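Local coordinates for protein chitinase (Paenibacillus sp. FPU-7, PDB 5GZT) that probably hydrolyses internal beta-1,4 linkages between N-acetylglucosamine units of chitin and chitodextrins, as an endochitinase with two family 18 glycoside hydrolase regions, at residues B[94-99]-B[116-121]; B[104-109]-B[125-130]. All coordinates share one frame; numbering follows the deposited sequence. Where two conformers were deposited one is given.

Contact 1 (B[94-99]-B[116-121]); sequences ERLTVA and TTLTLN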
loop_
_atom_site.group_PDB
_atom_site.type_symbol
_atom_site.label_atom_id
_atom_site.label_comp_id
_atom_site.label_asym_id
_atom_site.label_seq_id
_atom_site.Cartn_x
_atom_site.Cartn_y
_atom_site.Cartn_z
ATOM N N GLU B 94 27.115 -25.968 40.017
ATOM C CA GLU B 94 26.748 -25.887 38.545
ATOM C C GLU B 94 26.349 -27.249 38.000
ATOM O O GLU B 94 25.315 -27.413 37.392
ATOM C CB GLU B 94 27.896 -25.302 37.704
ATOM C CG GLU B 94 27.970 -23.772 37.671
ATOM C CD GLU B 94 29.368 -23.211 37.263
ATOM O OE1 GLU B 94 30.220 -23.933 36.697
ATOM O OE2 GLU B 94 29.612 -22.019 37.528
ATOM N N ARG B 95 27.168 -28.228 38.231
ATOM C CA ARG B 95 26.904 -29.531 37.664
ATOM C C ARG B 95 27.267 -30.564 38.706
ATOM O O ARG B 95 28.409 -30.690 39.141
ATOM C CB ARG B 95 27.638 -29.714 36.303
ATOM C CG ARG B 95 27.167 -28.748 35.183
ATOM C CD ARG B 95 28.141 -28.560 33.976
ATOM N NE ARG B 95 29.504 -28.296 34.447
ATOM C CZ ARG B 95 30.026 -27.084 34.718
ATOM N NH1 ARG B 95 29.367 -25.961 34.541
ATOM N NH2 ARG B 95 31.228 -27.010 35.189
ATOM N N LEU B 96 26.266 -31.312 39.108
ATOM C CA LEU B 96 26.520 -32.356 40.078
ATOM C C LEU B 96 26.268 -33.621 39.320
ATOM O O LEU B 96 25.199 -33.760 38.700
ATOM C CB LEU B 96 25.539 -32.225 41.250
ATOM C CG LEU B 96 25.426 -33.275 42.349
ATOM C CD1 LEU B 96 26.699 -33.804 42.910
ATOM C CD2 LEU B 96 24.604 -32.666 43.510
ATOM N N THR B 97 27.179 -34.581 39.438
ATOM C CA THR B 97 27.098 -35.802 38.663
ATOM C C THR B 97 27.270 -36.961 39.573
ATOM O O THR B 97 28.218 -36.981 40.348
ATOM C CB THR B 97 28.195 -35.798 37.536
ATOM O OG1 THR B 97 27.918 -34.739 36.591
ATOM C CG2 THR B 97 28.221 -37.163 36.821
ATOM N N VAL B 98 26.352 -37.939 39.478
ATOM C CA VAL B 98 26.429 -39.105 40.281
ATOM C C VAL B 98 26.778 -40.246 39.301
ATOM O O VAL B 98 26.004 -40.589 38.410
ATOM C CB VAL B 98 25.111 -39.360 41.024
ATOM C CG1 VAL B 98 25.295 -40.522 41.941
ATOM C CG2 VAL B 98 24.662 -38.086 41.794
ATOM N N ALA B 99 27.937 -40.847 39.512
ATOM C CA ALA B 99 28.494 -41.836 38.582
ATOM C C ALA B 99 27.867 -43.175 38.754
ATOM O O ALA B 99 27.348 -43.508 39.834
ATOM C CB ALA B 99 30.018 -41.957 38.815
ATOM N N THR B 116 22.243 -26.351 39.494
ATOM C CA THR B 116 21.671 -25.976 38.170
ATOM C C THR B 116 21.387 -27.248 37.286
ATOM O O THR B 116 20.331 -27.360 36.640
ATOM C CB THR B 116 22.672 -25.112 37.389
ATOM O OG1 THR B 116 23.009 -23.986 38.165
ATOM C CG2 THR B 116 22.086 -24.639 36.025
ATOM N N THR B 117 22.377 -28.139 37.240
ATOM C CA THR B 117 22.298 -29.422 36.502
ATOM C C THR B 117 22.705 -30.599 37.345
ATOM O O THR B 117 23.807 -30.649 37.910
ATOM C CB THR B 117 23.126 -29.336 35.183
ATOM O OG1 THR B 117 22.583 -28.244 34.449
ATOM C CG2 THR B 117 22.971 -30.629 34.332
ATOM N N LEU B 118 21.784 -31.551 37.466
ATOM C CA LEU B 118 22.079 -32.776 38.169
ATOM C C LEU B 118 21.997 -33.946 37.136
ATOM O O LEU B 118 20.938 -34.168 36.547
ATOM C CB LEU B 118 21.088 -33.012 39.337
ATOM C CG LEU B 118 21.189 -34.338 40.028
ATOM C CD1 LEU B 118 22.447 -34.574 40.850
ATOM C CD2 LEU B 118 19.968 -34.637 40.861
ATOM N N THR B 119 23.088 -34.702 36.998
ATOM C CA THR B 119 23.179 -35.820 36.046
ATOM C C THR B 119 23.284 -37.131 36.817
ATOM O O THR B 119 24.188 -37.335 37.600
ATOM C CB THR B 119 24.324 -35.610 35.052
ATOM O OG1 THR B 119 24.139 -34.347 34.423
ATOM C CG2 THR B 119 24.402 -36.707 33.986
ATOM N N LEU B 120 22.333 -38.024 36.565
ATOM C CA LEU B 120 22.254 -39.278 37.255
ATOM C C LEU B 120 22.555 -40.504 36.354
ATOM O O LEU B 120 21.843 -40.730 35.362
ATOM C CB LEU B 120 20.854 -39.416 37.824
ATOM C CG LEU B 120 20.365 -38.244 38.723
ATOM C CD1 LEU B 120 18.943 -38.506 39.157
ATOM C CD2 LEU B 120 21.302 -38.158 39.887
ATOM N N ASN B 121 23.550 -41.299 36.801
ATOM C CA ASN B 121 24.042 -42.476 36.091
ATOM C C ASN B 121 23.945 -43.687 36.932
ATOM O O ASN B 121 24.398 -44.757 36.498
ATOM C CB ASN B 121 25.499 -42.210 35.655
ATOM C CG ASN B 121 25.602 -41.164 34.571
ATOM O OD1 ASN B 121 26.397 -40.181 34.657
ATOM N ND2 ASN B 121 24.935 -41.415 33.496
HETATM O O HOH W 1 25.744 -32.808 35.976
#
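Leu-96 and Leu-118 lie side by side and point the same way, into the protein, with CG of Leu-96 3.6 Å from CD1 of Leu-118. Both leucines hold CG anti to the backbone N (chi1 172° in each), which gives the pair matching courses from two neighbouring parallel strands. Two residues on, Val-98 and Leu-120 also lie side by side on this face, CG2 of Val-98 meeting CD2 of Leu-120 at 3.9 Å; Phe-146 packs against Leu-118 and Leu-120 from strand 145-146. The two strands belong to successive coils of a right-handed parallel beta-helix. Main-chain hydrogen bonds alternate between them, as from Leu-96 N to Thr-117 O. On the outward face, Thr-97 and Thr-119 run alongside each other, OG1 of Thr-97 standing 4.0 Å from CB of Thr-119. A water joins the two hydroxyls, 3.0 Å from Thr-97 OG1 and 2.7 Å from Thr-119 OG1, and donates to Leu-96 O, an acceptor already used by Thr-119 N. Arg-95 lays its CG near CB of Thr-117; in the conformer given, its guanidinium forms salt bridges with Asp-75 and Glu-94, the NH1 to OE1 hydrogen bond to Glu-94 being weak.

Contact 2 (B[104-109]-B[125-130]); sequences DAVIVL and QIKGQG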
loop_
_atom_site.group_PDB
_atom_site.type_symbol
_atom_site.label_atom_id
_atom_site.label_comp_id
_atom_site.label_asym_id
_atom_site.label_seq_id
_atom_site.Cartn_x
_atom_site.Cartn_y
_atom_site.Cartn_z
ATOM N N ASP B 104 23.630 -47.030 45.383
ATOM C CA ASP B 104 22.782 -46.527 46.504
ATOM C C ASP B 104 23.142 -45.121 46.909
ATOM O O ASP B 104 22.948 -44.736 48.051
ATOM C CB ASP B 104 22.931 -47.419 47.743
ATOM C CG ASP B 104 22.410 -48.832 47.533
ATOM O OD1 ASP B 104 21.445 -48.989 46.779
ATOM O OD2 ASP B 104 22.948 -49.772 48.185
ATOM N N ALA B 105 23.696 -44.352 45.991
ATOM C CA ALA B 105 24.026 -42.942 46.267
ATOM C C ALA B 105 22.827 -42.170 46.932
ATOM O O ALA B 105 21.670 -42.429 46.596
ATOM C CB ALA B 105 24.468 -42.221 45.001
ATOM N N VAL B 106 23.115 -41.285 47.894
ATOM C CA VAL B 106 22.065 -40.375 48.424
ATOM C C VAL B 106 22.622 -39.001 48.351
ATOM O O VAL B 106 23.779 -38.788 48.781
ATOM C CB VAL B 106 21.758 -40.667 49.929
ATOM C CG1 VAL B 106 20.758 -39.642 50.508
ATOM C CG2 VAL B 106 21.252 -42.110 50.084
ATOM N N ILE B 107 21.785 -38.066 47.884
ATOM C CA ILE B 107 22.186 -36.701 47.738
ATOM C C ILE B 107 21.158 -35.924 48.584
ATOM O O ILE B 107 19.949 -35.995 48.302
ATOM C CB ILE B 107 22.079 -36.196 46.309
ATOM C CG1 ILE B 107 22.870 -37.064 45.316
ATOM C CG2 ILE B 107 22.587 -34.780 46.270
ATOM C CD1 ILE B 107 24.407 -36.949 45.403
ATOM N N VAL B 108 21.637 -35.172 49.580
ATOM C CA VAL B 108 20.728 -34.407 50.498
ATOM C C VAL B 108 20.940 -32.942 50.207
ATOM O O VAL B 108 22.081 -32.411 50.461
ATOM C CB VAL B 108 21.024 -34.657 51.977
ATOM C CG1 VAL B 108 19.918 -34.001 52.851
ATOM C CG2 VAL B 108 21.244 -36.149 52.255
ATOM N N LEU B 109 19.906 -32.284 49.660
ATOM C CA LEU B 109 20.039 -30.905 49.280
ATOM C C LEU B 109 19.215 -30.101 50.243
ATOM O O LEU B 109 17.972 -30.177 50.211
ATOM C CB LEU B 109 19.518 -30.647 47.843
ATOM C CG LEU B 109 20.183 -31.467 46.703
ATOM C CD1 LEU B 109 19.658 -30.964 45.379
ATOM C CD2 LEU B 109 21.706 -31.335 46.717
ATOM N N GLN B 125 18.863 -41.476 45.397
ATOM C CA GLN B 125 17.826 -40.843 46.230
ATOM C C GLN B 125 18.229 -39.403 46.505
ATOM O O GLN B 125 19.239 -39.182 47.153
ATOM C CB GLN B 125 17.682 -41.589 47.535
ATOM C CG GLN B 125 17.064 -42.968 47.352
ATOM C CD GLN B 125 16.863 -43.711 48.679
ATOM O OE1 GLN B 125 17.827 -44.181 49.313
ATOM N NE2 GLN B 125 15.612 -43.779 49.116
ATOM N N ILE B 126 17.404 -38.446 46.084
ATOM C CA ILE B 126 17.691 -37.045 46.293
ATOM C C ILE B 126 16.642 -36.571 47.318
ATOM O O ILE B 126 15.408 -36.692 47.107
ATOM C CB ILE B 126 17.591 -36.155 45.042
ATOM C CG1 ILE B 126 18.636 -36.611 43.948
ATOM C CG2 ILE B 126 17.833 -34.658 45.372
ATOM C CD1 ILE B 126 18.096 -37.694 43.025
ATOM N N LYS B 127 17.169 -36.021 48.400
ATOM C CA LYS B 127 16.388 -35.666 49.580
ATOM C C LYS B 127 16.526 -34.193 49.831
ATOM O O LYS B 127 17.581 -33.581 49.517
ATOM C CB LYS B 127 16.983 -36.387 50.808
ATOM C CG LYS B 127 16.905 -37.912 50.687
ATOM C CD LYS B 127 17.346 -38.690 51.924
ATOM C CE LYS B 127 17.138 -40.211 51.602
ATOM N NZ LYS B 127 17.647 -41.181 52.624
ATOM N N GLY B 128 15.530 -33.688 50.529
ATOM C CA GLY B 128 15.550 -32.364 51.079
ATOM C C GLY B 128 14.782 -31.444 50.159
ATOM O O GLY B 128 14.330 -31.869 49.121
ATOM N N GLN B 129 14.751 -30.160 50.563
ATOM C CA GLN B 129 13.932 -29.121 49.965
ATOM C C GLN B 129 14.743 -28.242 49.033
ATOM O O GLN B 129 14.163 -27.373 48.356
ATOM C CB GLN B 129 13.223 -28.284 51.132
ATOM C CG GLN B 129 12.170 -29.124 51.827
ATOM C CD GLN B 129 11.018 -29.589 50.936
ATOM O OE1 GLN B 129 10.714 -30.830 50.778
ATOM N NE2 GLN B 129 10.358 -28.620 50.345
ATOM N N GLY B 130 16.059 -28.459 48.999
ATOM C CA GLY B 130 16.908 -27.919 47.953
ATOM C C GLY B 130 16.411 -28.102 46.496
ATOM O O GLY B 130 15.517 -28.915 46.244
HETATM O O HOH W 2 20.456 -45.500 49.021
#
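A second parallel sheet of the N-terminal beta-helix contains this contact, in which strand 106-109 of one coil pairs with strand 125-127 of the next, and the main chain then bends round Leu-109 into the following turn. Ile-107 and Ile-126 face the interior at the same level. CB of Ile-107 is 4.2 Å from CG1 of Ile-126, but the outer part of Ile-107 turns from its neighbour to pack on Leu-96 and Val-98 of strand 92-98. The other branch of Ile-126, CG2, reaches Leu-109, whose CD1 lies 4.1 Å from it; these two side chains run alongside each other and point the same way.

The outward face is different in character. Lys-127 is fully extended beyond CG and runs obliquely alongside Val-106, flanking the valine with its aliphatic part: CD and CE of Lys-127 are each 3.8 Å from CG1 of Val-106. That methyl is anti to the backbone N (chi1 175°), which turns it toward the flank of the lysine chain, while CG2 faces OE1 of Gln-125. A water donates both to this OE1 and to Asp-104 O, tying the glutamine amide to the loop that leads into strand 106-109.

Along the strands, main-chain hydrogen bonds alternate regularly, with Leu-109 N to Lys-127 O at 2.7 Å. Past Lys-127 the pairing gives way to a turn. It starts at Gly-128, whose N is hydrogen-bonded to Glu-147 OE1. The turn brings Gly-130 back beside the leucine, its CA 3.8 Å from CB of Leu-109, and Gly-130 N donates to Leu-109 O at 2.8 Å from above the carbonyl plane.

In the fold
Both contacts join the same two successive coils of the beta-helix, contact 1 in one parallel sheet and contact 2 in another, with segments that alternate along the chain. Each is part core and part surface, with buried aliphatic residues inside and partly or fully exposed ones outside. Their centres are 12 Å apart, and the inward residues meet in a shared core: Val-98 CG2 lies 3.8 Å from Ile-107 CD1, and Leu-118 CD2 is 3.9 Å from Ile-126 CG1. On the outside, contact 1 has threonines in register and a water between them, whereas contact 2 lays a lysine chain beside a valine. Contact 1 ends in main-chain pairing by Asn-121, contact 2 in a glycine-containing turn.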